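Local coordinates for Lin2634 protein (Listeria innocua, PDB 3MZO) that binds calcium at an HD-type metal site and is probably a phosphohydrolase related to the 5'-deoxynucleotidases of the YfbR-like family, at residues 22-27 against 152-157; 47-52 against 174-179; 54-59 against 128-133; 161-166 against 203-208. One frame throughout, in Å; residues are numbered along the deposited sequence.

How the interactions relate
Interactions 2 and 3 form one continuous patch, their centres 10 Å apart: Glu49 OE1 of 47-52 lies 2.7 Å from Asn54 ND2 of 54-59, probably a hydrogen bond, and Met176 packs on Ile133. Both also border the same neighbouring subunit. Interaction 1 sits on the other side of the chain's centre from interaction 3, with their centres 34 Å apart. Interaction 4 adjoins interaction 1 in sequence, and their centres are 17 Å apart. The Gln27 side chain of interaction 1 lies about 8 Å from a bound calcium ion, and the Glu130 side chain of interaction 3 about 11 Å from that of the calcium ligand His68; interaction 4 lies away from the metal sites.

Interaction 1: residues 22-27 against 152-157; sequences GKFKYQ and KGNPEN
Lys152 runs along Tyr26 and extends toward Gln27, packing the turn that follows helix 129-151 against the loop 22-27. Its CB rests 3.6 Å from CD2 of Tyr26. Farther out, CD lies 3.6 Å from Tyr26 CB and also touches CG of that residue, the two side chains running antiparallel. CE then approaches the Gln27 amide, and a bend at the last torsion (chi4 71°) turns NZ toward it. In the modelled conformer of Gln27, one of two, NZ donates to OE1 at 2.9 Å, in the carbonyl plane and on a lone pair; the bond is less certain for that reason.

Asn154 makes the firmer polar link. Its ND2 donates to Phe24 O at 2.9 Å, nearly straight at 171° and in the plane of its own amide, although it meets the carbonyl from a tilted direction. OD1 of the same amide accepts from Glu156 N, so both ends of the group are held and its rotation is fixed. Beyond it, Lys23 and Glu156 cross at about a right angle, the aliphatic CD of the lysine against the carboxylate; their charged ends, Lys23 NZ and Glu156 OE1, stand 4.0 Å apart, too far for a salt bridge. One water links Phe24 N to Glu156 OE2.

Glu149 grips Tyr26 N, Gln27 N and Asn154 ND2, while Tyr26 OH is hydrogen-bonded to Lys152 O of a neighbouring subunit, which places this surface contact at an oligomer interface. Within the turn, a Schellman motif at Gly153 ends helix 129-151, and Asn154 then forms an Asx turn.

Interaction 2: residues 47-52 against 174-179; sequences AVEEDA and REMASV
Glu49 OE2 takes two hydrogen bonds from Ser178, one from the hydroxyl OG at 2.7 Å and one from the backbone N at 3.0 Å. The hydroxyl uses the anti lone pair of the oxygen, on the side away from OE1, whereas the amide arrives from above the carboxylate plane with an N-H...O angle of 158°. OG of Ser178 stands beside its own backbone N (chi1 -67°), which lets both donors of the residue converge on one acceptor. The glutamate chain is bent at chi2 (-61°), bringing the carboxylate across to the start of helix 177-191.

The other oxygen is held as well. Glu49 OE1 accepts from a water that in turn accepts from Ala177 N, and has a second partner in Asn54. The carboxylate thus meets amides of the first turn of the helix, directly at Ser178 and through water at Ala177. A negative charge at this end would probably be stabilised by the helix dipole.

Small apolar groups meet beside the carboxylate. Ala52 CB and Ala177 CB are 3.8 Å apart, and Val48 CG1 lies 4.2 Å from the same Ala177 CB. The methyl CE of the selenomethionine Met176, the N-cap residue, approaches Glu49 OE2 at 3.8 Å.

Met176 and Ser178 also touch helix 129-151, through Ile133 and Ile136 respectively, while Val48 packs on Phe113 of a neighbouring subunit. The C-terminal end of helix 31-51 therefore meets the N-terminus of helix 177-191 beside helix 129-151, near a subunit boundary.

Interaction 3: residues 54-59 against 128-133; sequences NEVNWR and TLEGKI
Glu130 and Asn57 make the direct polar link of this contact: the backbone N of Asn57 donates to Glu130 OE2 at 2.8 Å. The bond is almost straight, with an N-H...O angle of 172°, but the donor stands well above the carboxylate plane. With CG beside the backbone N and a bend at chi2 (74°), the side chain of Glu130 folds over so that its CG comes 3.4 Å from Asn57 O while OE2 reaches the amide. A water adds a second, indirect link by donating to both Glu130 OE2 and Glu55 O.

The apolar part centres on Leu129, whose CD2 does the touching. This methyl lies 4.1 Å from Val56 CG2, the two side chains crossing at about a right angle, and Asn54 CB borders it too. Val56 also covers one face of the Trp58 ring with CG1, offset toward the rim. Of a different kind is the approach of Leu129 CD2 to a backbone carbonyl, Glu55 O, at 3.5 Å.

Capping bonds order the two helix starts. Thr128 OG1 accepts from Gly131 N at 3.1 Å, and Asn57 OD1 from Ala60 N.

Asn57 is itself an N-cap, so Glu130 holds the amide immediately preceding helix 58-67. This places a carboxylate close to a helix N-terminus, a setting that probably favours its charged form, while Leu129 and Val56 pack against each other beside it.

Interaction 4: residues 161-166 against 203-208; sequences EIYSEA and QLTTEI
Tyr163 reaches across to helix 201-211 with its ring and donates from OH to Thr205 OG1 at 2.9 Å. CG lies anti to the backbone N (chi1 176°), a setting that sends the ring toward the partner helix; Thr205 OG1 sits at the ring edge, near its plane. The threonine hydroxyl is also hydrogen-bonded to Leu201 O, one turn back along its helix. Nearer the base of the ring, Tyr163 CD1 touches Leu204 CD2 at 4.1 Å, the two side chains passing in opposite directions, and CE1 is brushed more loosely by Ile208 CD1.

Ser164 comes next. In its modelled conformer, one of two, OG lies 3.4 Å from Leu204 CD2, close to CD1 as well, and is bonded to Val160 O in its own helix. Ile208 CD1 rests 3.7 Å from Ser164 CA.

The two helical segments run in the same general direction, their axes 10.5 Å apart at an angle of 32°. Tyr163 continues onto Leu143 of helix 129-151, and with Thr205 it packs on Leu187 and Leu191 of helix 177-191, joining helix 201-211 to the helical bundle.

Interaction 1: residues 22-27 against 152-157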
loop_
_atom_site.group_PDB
_atom_site.type_symbol
_atom_site.label_atom_id
_atom_site.label_comp_id
_atom_site.label_asym_id
_atom_site.label_seq_id
_atom_site.Cartn_x
_atom_site.Cartn_y
_atom_site.Cartn_z
ATOM N N GLY B 22 -1.304 8.949 11.595
ATOM C CA GLY B 22 -1.301 8.372 12.962
ATOM C C GLY B 22 -2.579 7.575 13.122
ATOM O O GLY B 22 -2.642 6.354 12.840
ATOM N N LYS B 23 -3.635 8.281 13.489
ATOM C CA LYS B 23 -4.943 7.641 13.715
ATOM C C LYS B 23 -5.461 6.947 12.458
ATOM O O LYS B 23 -5.349 7.483 11.367
ATOM C CB LYS B 23 -5.983 8.697 14.170
ATOM C CG LYS B 23 -5.654 9.386 15.511
ATOM C CD LYS B 23 -5.682 8.410 16.662
ATOM C CE LYS B 23 -5.269 9.069 17.965
ATOM N NZ LYS B 23 -6.232 10.128 18.341
ATOM N N PHE B 24 -6.007 5.752 12.623
ATOM C CA PHE B 24 -6.621 5.020 11.518
ATOM C C PHE B 24 -7.685 5.861 10.833
ATOM O O PHE B 24 -8.526 6.456 11.514
ATOM C CB PHE B 24 -7.286 3.716 11.997
ATOM C CG PHE B 24 -8.041 3.039 10.915
ATOM C CD1 PHE B 24 -7.376 2.268 9.989
ATOM C CD2 PHE B 24 -9.428 3.239 10.770
ATOM C CE1 PHE B 24 -8.056 1.696 8.933
ATOM C CE2 PHE B 24 -10.119 2.642 9.722
ATOM C CZ PHE B 24 -9.433 1.876 8.799
ATOM N N LYS B 25 -7.620 5.934 9.509
ATOM C CA LYS B 25 -8.661 6.542 8.699
ATOM C C LYS B 25 -9.070 5.538 7.644
ATOM O O LYS B 25 -8.207 4.866 7.067
ATOM C CB LYS B 25 -8.171 7.809 7.978
ATOM C CG LYS B 25 -7.654 8.902 8.887
ATOM C CD LYS B 25 -7.050 10.012 8.056
ATOM C CE LYS B 25 -5.869 10.672 8.728
ATOM N NZ LYS B 25 -6.191 12.032 9.323
ATOM N N TYR B 26 -10.369 5.453 7.351
ATOM C CA TYR B 26 -10.799 4.544 6.268
ATOM C C TYR B 26 -10.276 5.047 4.927
ATOM O O TYR B 26 -9.932 4.255 4.082
ATOM C CB TYR B 26 -12.321 4.356 6.243
ATOM C CG TYR B 26 -12.910 3.605 7.441
ATOM C CD1 TYR B 26 -12.911 2.214 7.492
ATOM C CD2 TYR B 26 -13.526 4.296 8.488
ATOM C CE1 TYR B 26 -13.457 1.548 8.558
ATOM C CE2 TYR B 26 -14.082 3.632 9.551
ATOM C CZ TYR B 26 -14.063 2.266 9.575
ATOM O OH TYR B 26 -14.617 1.626 10.657
ATOM N N GLN B 27 -10.221 6.369 4.738
ATOM C CA GLN B 27 -9.682 6.983 3.522
ATOM C C GLN B 27 -8.629 8.035 3.858
ATOM O O GLN B 27 -8.905 8.950 4.641
ATOM C CB GLN B 27 -10.784 7.703 2.782
ATOM C CG GLN B 27 -11.908 6.835 2.335
ATOM C CD GLN B 27 -12.827 7.571 1.410
ATOM O OE1 GLN B 27 -14.034 7.581 1.614
ATOM N NE2 GLN B 27 -12.253 8.233 0.402
ATOM N N LYS B 152 -18.671 6.517 8.528
ATOM C CA LYS B 152 -18.194 5.122 8.447
ATOM C C LYS B 152 -18.009 4.476 9.807
ATOM O O LYS B 152 -17.620 3.314 9.909
ATOM C CB LYS B 152 -16.907 5.055 7.624
ATOM C CG LYS B 152 -17.056 5.474 6.185
ATOM C CD LYS B 152 -15.681 5.384 5.479
ATOM C CE LYS B 152 -15.698 5.698 4.020
ATOM N NZ LYS B 152 -15.929 7.161 3.768
ATOM N N GLY B 153 -18.324 5.221 10.862
ATOM C CA GLY B 153 -18.253 4.715 12.225
ATOM C C GLY B 153 -16.814 4.556 12.720
ATOM O O GLY B 153 -16.535 3.686 13.515
ATOM N N ASN B 154 -15.900 5.386 12.233
ATOM C CA ASN B 154 -14.550 5.351 12.707
ATOM C C ASN B 154 -14.555 5.421 14.239
ATOM O O ASN B 154 -15.146 6.318 14.819
ATOM C CB ASN B 154 -13.752 6.514 12.120
ATOM C CG ASN B 154 -12.268 6.407 12.413
ATOM O OD1 ASN B 154 -11.891 6.170 13.557
ATOM N ND2 ASN B 154 -11.422 6.597 11.385
ATOM N N PRO B 155 -13.891 4.475 14.896
ATOM C CA PRO B 155 -14.040 4.479 16.328
ATOM C C PRO B 155 -13.361 5.640 17.064
ATOM O O PRO B 155 -13.671 5.840 18.221
ATOM C CB PRO B 155 -13.444 3.129 16.762
ATOM C CG PRO B 155 -12.647 2.637 15.585
ATOM C CD PRO B 155 -13.267 3.244 14.380
ATOM N N GLU B 156 -12.474 6.393 16.423
ATOM C CA GLU B 156 -11.734 7.441 17.117
ATOM C C GLU B 156 -12.535 8.713 17.338
ATOM O O GLU B 156 -12.989 9.338 16.378
ATOM C CB GLU B 156 -10.456 7.799 16.336
ATOM C CG GLU B 156 -9.366 6.721 16.361
ATOM C CD GLU B 156 -8.766 6.485 17.751
ATOM O OE1 GLU B 156 -9.030 7.265 18.693
ATOM O OE2 GLU B 156 -8.017 5.503 17.910
ATOM N N ASN B 157 -12.654 9.146 18.595
ATOM C CA ASN B 157 -13.400 10.382 18.888
ATOM C C ASN B 157 -12.786 11.633 18.250
ATOM O O ASN B 157 -13.479 12.644 18.094
ATOM C CB ASN B 157 -13.586 10.611 20.405
ATOM C CG ASN B 157 -14.736 11.608 20.710
ATOM O OD1 ASN B 157 -15.890 11.389 20.311
ATOM N ND2 ASN B 157 -14.411 12.711 21.409
HETATM O O HOH W 1 -9.442 10.034 19.134
HETATM O O HOH W 2 -6.391 4.741 15.388
#

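Interaction 2: residues 47-52 against 174-179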
loop_
_atom_site.group_PDB
_atom_site.type_symbol
_atom_site.label_atom_id
_atom_site.label_comp_id
_atom_site.label_asym_id
_atom_site.label_seq_id
_atom_site.Cartn_x
_atom_site.Cartn_y
_atom_site.Cartn_z
ATOM N N ALA B 47 -18.116 32.064 -6.643
ATOM C CA ALA B 47 -19.354 32.170 -7.410
ATOM C C ALA B 47 -20.469 32.709 -6.547
ATOM O O ALA B 47 -21.219 33.590 -6.984
ATOM C CB ALA B 47 -19.735 30.798 -8.024
ATOM N N VAL B 48 -20.557 32.227 -5.309
ATOM C CA VAL B 48 -21.591 32.674 -4.403
ATOM C C VAL B 48 -21.408 34.154 -4.092
ATOM O O VAL B 48 -22.358 34.921 -4.130
ATOM C CB VAL B 48 -21.630 31.850 -3.087
ATOM C CG1 VAL B 48 -22.610 32.477 -2.115
ATOM C CG2 VAL B 48 -22.013 30.370 -3.399
ATOM N N GLU B 49 -20.177 34.571 -3.816
ATOM C CA GLU B 49 -19.917 35.999 -3.584
ATOM C C GLU B 49 -20.224 36.884 -4.818
ATOM O O GLU B 49 -20.829 37.965 -4.700
ATOM C CB GLU B 49 -18.477 36.193 -3.120
ATOM C CG GLU B 49 -18.168 35.525 -1.750
ATOM C CD GLU B 49 -18.988 36.051 -0.589
ATOM O OE1 GLU B 49 -19.446 37.225 -0.644
ATOM O OE2 GLU B 49 -19.169 35.283 0.385
ATOM N N GLU B 50 -19.815 36.422 -5.992
ATOM C CA GLU B 50 -20.101 37.104 -7.258
ATOM C C GLU B 50 -21.631 37.245 -7.417
ATOM O O GLU B 50 -22.165 38.329 -7.753
ATOM C CB GLU B 50 -19.461 36.311 -8.435
ATOM C CG GLU B 50 -19.741 36.871 -9.820
ATOM C CD GLU B 50 -19.153 36.045 -10.949
ATOM O OE1 GLU B 50 -19.460 34.829 -11.068
ATOM O OE2 GLU B 50 -18.396 36.639 -11.749
ATOM N N ASP B 51 -22.337 36.149 -7.183
ATOM C CA ASP B 51 -23.785 36.162 -7.295
ATOM C C ASP B 51 -24.423 37.186 -6.334
ATOM O O ASP B 51 -25.450 37.795 -6.645
ATOM C CB ASP B 51 -24.328 34.769 -7.038
ATOM C CG ASP B 51 -25.830 34.745 -7.002
ATOM O OD1 ASP B 51 -26.470 34.657 -8.082
ATOM O OD2 ASP B 51 -26.358 34.867 -5.881
ATOM N N ALA B 52 -23.816 37.376 -5.173
ATOM C CA ALA B 52 -24.324 38.344 -4.185
ATOM C C ALA B 52 -23.921 39.770 -4.527
ATOM O O ALA B 52 -24.296 40.700 -3.839
ATOM C CB ALA B 52 -23.830 37.973 -2.759
ATOM N N ARG B 174 -20.391 33.612 9.452
ATOM C CA ARG B 174 -21.782 33.584 8.971
ATOM C C ARG B 174 -22.283 34.896 8.357
ATOM O O ARG B 174 -23.351 34.908 7.765
ATOM C CB ARG B 174 -22.738 33.133 10.090
ATOM C CG ARG B 174 -22.836 34.096 11.269
ATOM C CD ARG B 174 -23.873 33.644 12.307
ATOM N NE ARG B 174 -23.312 32.699 13.265
ATOM C CZ ARG B 174 -22.620 33.067 14.334
ATOM N NH1 ARG B 174 -22.430 34.359 14.591
ATOM N NH2 ARG B 174 -22.128 32.141 15.147
ATOM N N GLU B 175 -21.533 35.999 8.512
ATOM C CA GLU B 175 -21.938 37.282 7.883
ATOM C C GLU B 175 -21.725 37.183 6.367
ATOM O O GLU B 175 -22.360 37.890 5.595
ATOM C CB GLU B 175 -21.177 38.487 8.458
HETATM N N MSE B 176 -20.856 36.274 5.943
HETATM C CA MSE B 176 -20.558 36.092 4.524
HETATM C C MSE B 176 -21.689 35.381 3.775
HETATM O O MSE B 176 -22.260 34.402 4.259
HETATM C CB MSE B 176 -19.277 35.265 4.350
HETATM C CG MSE B 176 -17.967 35.890 4.822
HETATM SE SE MSE B 176 -16.540 34.582 4.646
HETATM C CE MSE B 176 -16.248 34.692 2.711
ATOM N N ALA B 177 -21.959 35.846 2.558
ATOM C CA ALA B 177 -22.919 35.163 1.670
ATOM C C ALA B 177 -22.548 33.681 1.483
ATOM O O ALA B 177 -23.417 32.816 1.524
ATOM C CB ALA B 177 -22.996 35.877 0.325
ATOM N N SER B 178 -21.259 33.407 1.304
ATOM C CA SER B 178 -20.724 32.018 1.235
ATOM C C SER B 178 -21.210 31.088 2.341
ATOM O O SER B 178 -21.718 29.988 2.070
ATOM C CB SER B 178 -19.189 32.041 1.303
ATOM O OG SER B 178 -18.651 32.651 0.157
ATOM N N VAL B 179 -21.025 31.519 3.584
ATOM C CA VAL B 179 -21.388 30.715 4.732
ATOM C C VAL B 179 -22.898 30.711 4.922
ATOM O O VAL B 179 -23.451 29.693 5.347
ATOM C CB VAL B 179 -20.645 31.180 6.020
ATOM C CG1 VAL B 179 -21.132 30.392 7.267
ATOM C CG2 VAL B 179 -19.146 31.055 5.827
HETATM O O HOH W 3 -20.269 38.192 1.692
#

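Interaction 3: residues 54-59 against 128-133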
loop_
_atom_site.group_PDB
_atom_site.type_symbol
_atom_site.label_atom_id
_atom_site.label_comp_id
_atom_site.label_asym_id
_atom_site.label_seq_id
_atom_site.Cartn_x
_atom_site.Cartn_y
_atom_site.Cartn_z
ATOM N N ASN B 54 -20.700 40.935 -4.846
ATOM C CA ASN B 54 -19.417 41.363 -4.299
ATOM C C ASN B 54 -18.350 41.162 -5.350
ATOM O O ASN B 54 -18.344 40.131 -6.038
ATOM C CB ASN B 54 -19.089 40.563 -3.046
ATOM C CG ASN B 54 -20.119 40.759 -1.958
ATOM O OD1 ASN B 54 -20.611 41.866 -1.774
ATOM N ND2 ASN B 54 -20.455 39.688 -1.229
ATOM N N GLU B 55 -17.466 42.152 -5.496
ATOM C CA GLU B 55 -16.316 42.040 -6.388
ATOM C C GLU B 55 -15.361 40.995 -5.783
ATOM O O GLU B 55 -15.064 41.009 -4.596
ATOM C CB GLU B 55 -15.629 43.408 -6.616
ATOM C CG GLU B 55 -14.327 43.385 -7.471
ATOM C CD GLU B 55 -14.524 42.983 -8.949
ATOM O OE1 GLU B 55 -15.682 42.864 -9.423
ATOM O OE2 GLU B 55 -13.508 42.788 -9.663
ATOM N N VAL B 56 -14.952 40.047 -6.605
ATOM C CA VAL B 56 -13.996 39.000 -6.211
ATOM C C VAL B 56 -12.722 39.187 -7.026
ATOM O O VAL B 56 -12.799 39.346 -8.229
ATOM C CB VAL B 56 -14.568 37.610 -6.479
ATOM C CG1 VAL B 56 -13.489 36.495 -6.240
ATOM C CG2 VAL B 56 -15.831 37.387 -5.605
ATOM N N ASN B 57 -11.567 39.163 -6.360
ATOM C CA ASN B 57 -10.267 39.121 -7.032
ATOM C C ASN B 57 -9.910 37.654 -7.276
ATOM O O ASN B 57 -9.408 36.923 -6.369
ATOM C CB ASN B 57 -9.222 39.860 -6.163
ATOM C CG ASN B 57 -7.836 39.916 -6.795
ATOM O OD1 ASN B 57 -7.455 39.069 -7.599
ATOM N ND2 ASN B 57 -7.066 40.927 -6.408
ATOM N N TRP B 58 -10.126 37.199 -8.507
ATOM C CA TRP B 58 -9.987 35.768 -8.767
ATOM C C TRP B 58 -8.556 35.262 -8.696
ATOM O O TRP B 58 -8.303 34.145 -8.201
ATOM C CB TRP B 58 -10.683 35.370 -10.077
ATOM C CG TRP B 58 -12.168 35.342 -9.871
ATOM C CD1 TRP B 58 -13.043 36.403 -10.020
ATOM C CD2 TRP B 58 -12.958 34.228 -9.431
ATOM N NE1 TRP B 58 -14.318 36.003 -9.696
ATOM C CE2 TRP B 58 -14.302 34.678 -9.338
ATOM C CE3 TRP B 58 -12.671 32.891 -9.102
ATOM C CZ2 TRP B 58 -15.350 33.834 -8.954
ATOM C CZ3 TRP B 58 -13.730 32.048 -8.712
ATOM C CH2 TRP B 58 -15.044 32.529 -8.637
ATOM N N ARG B 59 -7.618 36.058 -9.174
ATOM C CA ARG B 59 -6.232 35.677 -9.041
ATOM C C ARG B 59 -5.914 35.451 -7.576
ATOM O O ARG B 59 -5.264 34.471 -7.256
ATOM C CB ARG B 59 -5.295 36.740 -9.618
ATOM C CG ARG B 59 -3.852 36.285 -9.644
ATOM C CD ARG B 59 -2.943 37.369 -10.220
ATOM N NE ARG B 59 -1.608 36.841 -10.404
ATOM C CZ ARG B 59 -0.625 37.457 -11.057
ATOM N NH1 ARG B 59 -0.833 38.638 -11.619
ATOM N NH2 ARG B 59 0.565 36.871 -11.175
ATOM N N THR B 128 -8.915 39.901 3.873
ATOM C CA THR B 128 -9.548 40.232 2.592
ATOM C C THR B 128 -10.657 39.217 2.346
ATOM O O THR B 128 -10.686 38.144 2.977
ATOM C CB THR B 128 -8.568 40.185 1.417
ATOM O OG1 THR B 128 -8.144 38.833 1.193
ATOM C CG2 THR B 128 -7.345 41.119 1.679
ATOM N N LEU B 129 -11.551 39.538 1.413
ATOM C CA LEU B 129 -12.614 38.625 1.049
ATOM C C LEU B 129 -12.021 37.279 0.634
ATOM O O LEU B 129 -12.518 36.227 1.050
ATOM C CB LEU B 129 -13.480 39.189 -0.080
ATOM C CG LEU B 129 -14.598 38.285 -0.602
ATOM C CD1 LEU B 129 -15.616 37.959 0.517
ATOM C CD2 LEU B 129 -15.273 38.969 -1.816
ATOM N N GLU B 130 -10.965 37.311 -0.171
ATOM C CA GLU B 130 -10.398 36.061 -0.729
ATOM C C GLU B 130 -9.663 35.221 0.325
ATOM O O GLU B 130 -9.605 33.983 0.228
ATOM C CB GLU B 130 -9.485 36.366 -1.908
ATOM C CG GLU B 130 -10.225 37.032 -3.099
ATOM C CD GLU B 130 -10.590 38.479 -2.863
ATOM O OE1 GLU B 130 -9.954 39.144 -2.007
ATOM O OE2 GLU B 130 -11.507 38.961 -3.556
ATOM N N GLY B 131 -9.129 35.900 1.344
ATOM C CA GLY B 131 -8.493 35.234 2.478
ATOM C C GLY B 131 -9.490 34.538 3.382
ATOM O O GLY B 131 -9.221 33.448 3.923
ATOM N N LYS B 132 -10.641 35.176 3.573
ATOM C CA LYS B 132 -11.710 34.547 4.329
ATOM C C LYS B 132 -12.296 33.374 3.546
ATOM O O LYS B 132 -12.678 32.354 4.147
ATOM C CB LYS B 132 -12.789 35.543 4.695
ATOM C CG LYS B 132 -12.303 36.635 5.599
ATOM C CD LYS B 132 -13.420 37.655 5.857
ATOM C CE LYS B 132 -12.969 38.637 6.876
ATOM N NZ LYS B 132 -14.004 39.673 7.202
ATOM N N ILE B 133 -12.354 33.495 2.222
ATOM C CA ILE B 133 -12.809 32.367 1.416
ATOM C C ILE B 133 -11.865 31.200 1.625
ATOM O O ILE B 133 -12.312 30.052 1.700
ATOM C CB ILE B 133 -12.980 32.724 -0.077
ATOM C CG1 ILE B 133 -14.245 33.577 -0.268
ATOM C CG2 ILE B 133 -13.059 31.477 -0.978
ATOM C CD1 ILE B 133 -14.344 34.188 -1.629
HETATM O O HOH W 4 -12.391 41.523 -3.628
#

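Interaction 4: residues 161-166 against 203-208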
loop_
_atom_site.group_PDB
_atom_site.type_symbol
_atom_site.label_atom_id
_atom_site.label_comp_id
_atom_site.label_asym_id
_atom_site.label_seq_id
_atom_site.Cartn_x
_atom_site.Cartn_y
_atom_site.Cartn_z
ATOM N N GLU B 161 -14.419 15.539 17.172
ATOM C CA GLU B 161 -13.805 16.770 17.658
ATOM C C GLU B 161 -13.374 17.684 16.521
ATOM O O GLU B 161 -13.539 18.908 16.606
ATOM C CB GLU B 161 -12.601 16.464 18.563
ATOM C CG GLU B 161 -12.972 15.795 19.893
ATOM C CD GLU B 161 -11.768 15.090 20.561
ATOM O OE1 GLU B 161 -10.595 15.428 20.244
ATOM O OE2 GLU B 161 -12.002 14.180 21.397
ATOM N N ILE B 162 -12.821 17.108 15.465
ATOM C CA ILE B 162 -12.421 17.877 14.278
ATOM C C ILE B 162 -13.663 18.518 13.602
ATOM O O ILE B 162 -13.654 19.678 13.230
ATOM C CB ILE B 162 -11.666 16.963 13.257
ATOM C CG1 ILE B 162 -10.302 16.520 13.835
ATOM C CG2 ILE B 162 -11.464 17.678 11.906
ATOM C CD1 ILE B 162 -9.676 15.280 13.175
ATOM N N TYR B 163 -14.708 17.721 13.432
ATOM C CA TYR B 163 -15.936 18.164 12.821
ATOM C C TYR B 163 -16.517 19.349 13.618
ATOM O O TYR B 163 -16.899 20.392 13.050
ATOM C CB TYR B 163 -16.926 16.986 12.777
ATOM C CG TYR B 163 -18.295 17.332 12.253
ATOM C CD1 TYR B 163 -19.301 17.778 13.118
ATOM C CD2 TYR B 163 -18.588 17.233 10.897
ATOM C CE1 TYR B 163 -20.572 18.092 12.644
ATOM C CE2 TYR B 163 -19.856 17.543 10.412
ATOM C CZ TYR B 163 -20.839 17.982 11.288
ATOM O OH TYR B 163 -22.091 18.293 10.808
ATOM N N SER B 164 -16.534 19.194 14.940
ATOM C CA SER B 164 -17.077 20.216 15.823
ATOM C C SER B 164 -16.311 21.532 15.697
ATOM O O SER B 164 -16.914 22.610 15.578
ATOM C CB SER B 164 -17.073 19.696 17.254
ATOM O OG SER B 164 -17.885 18.542 17.333
ATOM N N GLU B 165 -14.986 21.435 15.688
ATOM C CA GLU B 165 -14.127 22.601 15.572
ATOM C C GLU B 165 -14.311 23.270 14.234
ATOM O O GLU B 165 -14.387 24.499 14.172
ATOM C CB GLU B 165 -12.657 22.224 15.760
ATOM C CG GLU B 165 -11.647 23.413 15.720
ATOM C CD GLU B 165 -11.296 23.948 14.288
ATOM O OE1 GLU B 165 -11.266 23.172 13.289
ATOM O OE2 GLU B 165 -11.032 25.169 14.174
ATOM N N ALA B 166 -14.365 22.463 13.173
ATOM C CA ALA B 166 -14.505 22.975 11.825
ATOM C C ALA B 166 -15.847 23.701 11.676
ATOM O O ALA B 166 -15.870 24.859 11.259
ATOM C CB ALA B 166 -14.325 21.833 10.780
ATOM N N GLN B 203 -27.470 15.687 16.438
ATOM C CA GLN B 203 -27.530 16.363 17.730
ATOM C C GLN B 203 -26.380 17.353 17.872
ATOM O O GLN B 203 -26.585 18.522 18.216
ATOM C CB GLN B 203 -27.481 15.343 18.876
ATOM C CG GLN B 203 -27.361 15.996 20.253
ATOM C CD GLN B 203 -27.571 15.020 21.382
ATOM O OE1 GLN B 203 -28.335 14.067 21.254
ATOM N NE2 GLN B 203 -26.904 15.258 22.504
ATOM N N LEU B 204 -25.177 16.861 17.607
ATOM C CA LEU B 204 -23.946 17.660 17.711
ATOM C C LEU B 204 -24.004 18.937 16.861
ATOM O O LEU B 204 -23.559 20.015 17.299
ATOM C CB LEU B 204 -22.764 16.793 17.291
ATOM C CG LEU B 204 -21.364 17.395 17.345
ATOM C CD1 LEU B 204 -20.972 17.835 18.772
ATOM C CD2 LEU B 204 -20.384 16.367 16.760
ATOM N N THR B 205 -24.568 18.805 15.656
ATOM C CA THR B 205 -24.708 19.938 14.735
ATOM C C THR B 205 -25.713 20.966 15.282
ATOM O O THR B 205 -25.463 22.181 15.213
ATOM C CB THR B 205 -25.105 19.473 13.280
ATOM O OG1 THR B 205 -24.217 18.436 12.826
ATOM C CG2 THR B 205 -25.058 20.640 12.294
ATOM N N THR B 206 -26.837 20.489 15.835
ATOM C CA THR B 206 -27.768 21.367 16.541
ATOM C C THR B 206 -27.039 22.112 17.669
ATOM O O THR B 206 -27.131 23.336 17.773
ATOM C CB THR B 206 -28.972 20.568 17.128
ATOM O OG1 THR B 206 -29.838 20.169 16.059
ATOM C CG2 THR B 206 -29.765 21.391 18.162
ATOM N N GLU B 207 -26.312 21.363 18.493
ATOM C CA GLU B 207 -25.541 21.941 19.606
ATOM C C GLU B 207 -24.573 23.027 19.183
ATOM O O GLU B 207 -24.548 24.109 19.785
ATOM C CB GLU B 207 -24.763 20.851 20.338
ATOM C CG GLU B 207 -25.635 20.064 21.312
ATOM C CD GLU B 207 -24.949 18.812 21.855
ATOM O OE1 GLU B 207 -23.757 18.574 21.542
ATOM O OE2 GLU B 207 -25.615 18.067 22.603
ATOM N N ILE B 208 -23.787 22.734 18.141
ATOM C CA ILE B 208 -22.835 23.697 17.603
ATOM C C ILE B 208 -23.559 24.955 17.101
ATOM O O ILE B 208 -23.083 26.074 17.336
ATOM C CB ILE B 208 -21.952 23.051 16.484
ATOM C CG1 ILE B 208 -21.066 21.954 17.081
ATOM C CG2 ILE B 208 -21.080 24.100 15.780
ATOM C CD1 ILE B 208 -20.686 20.887 16.102
#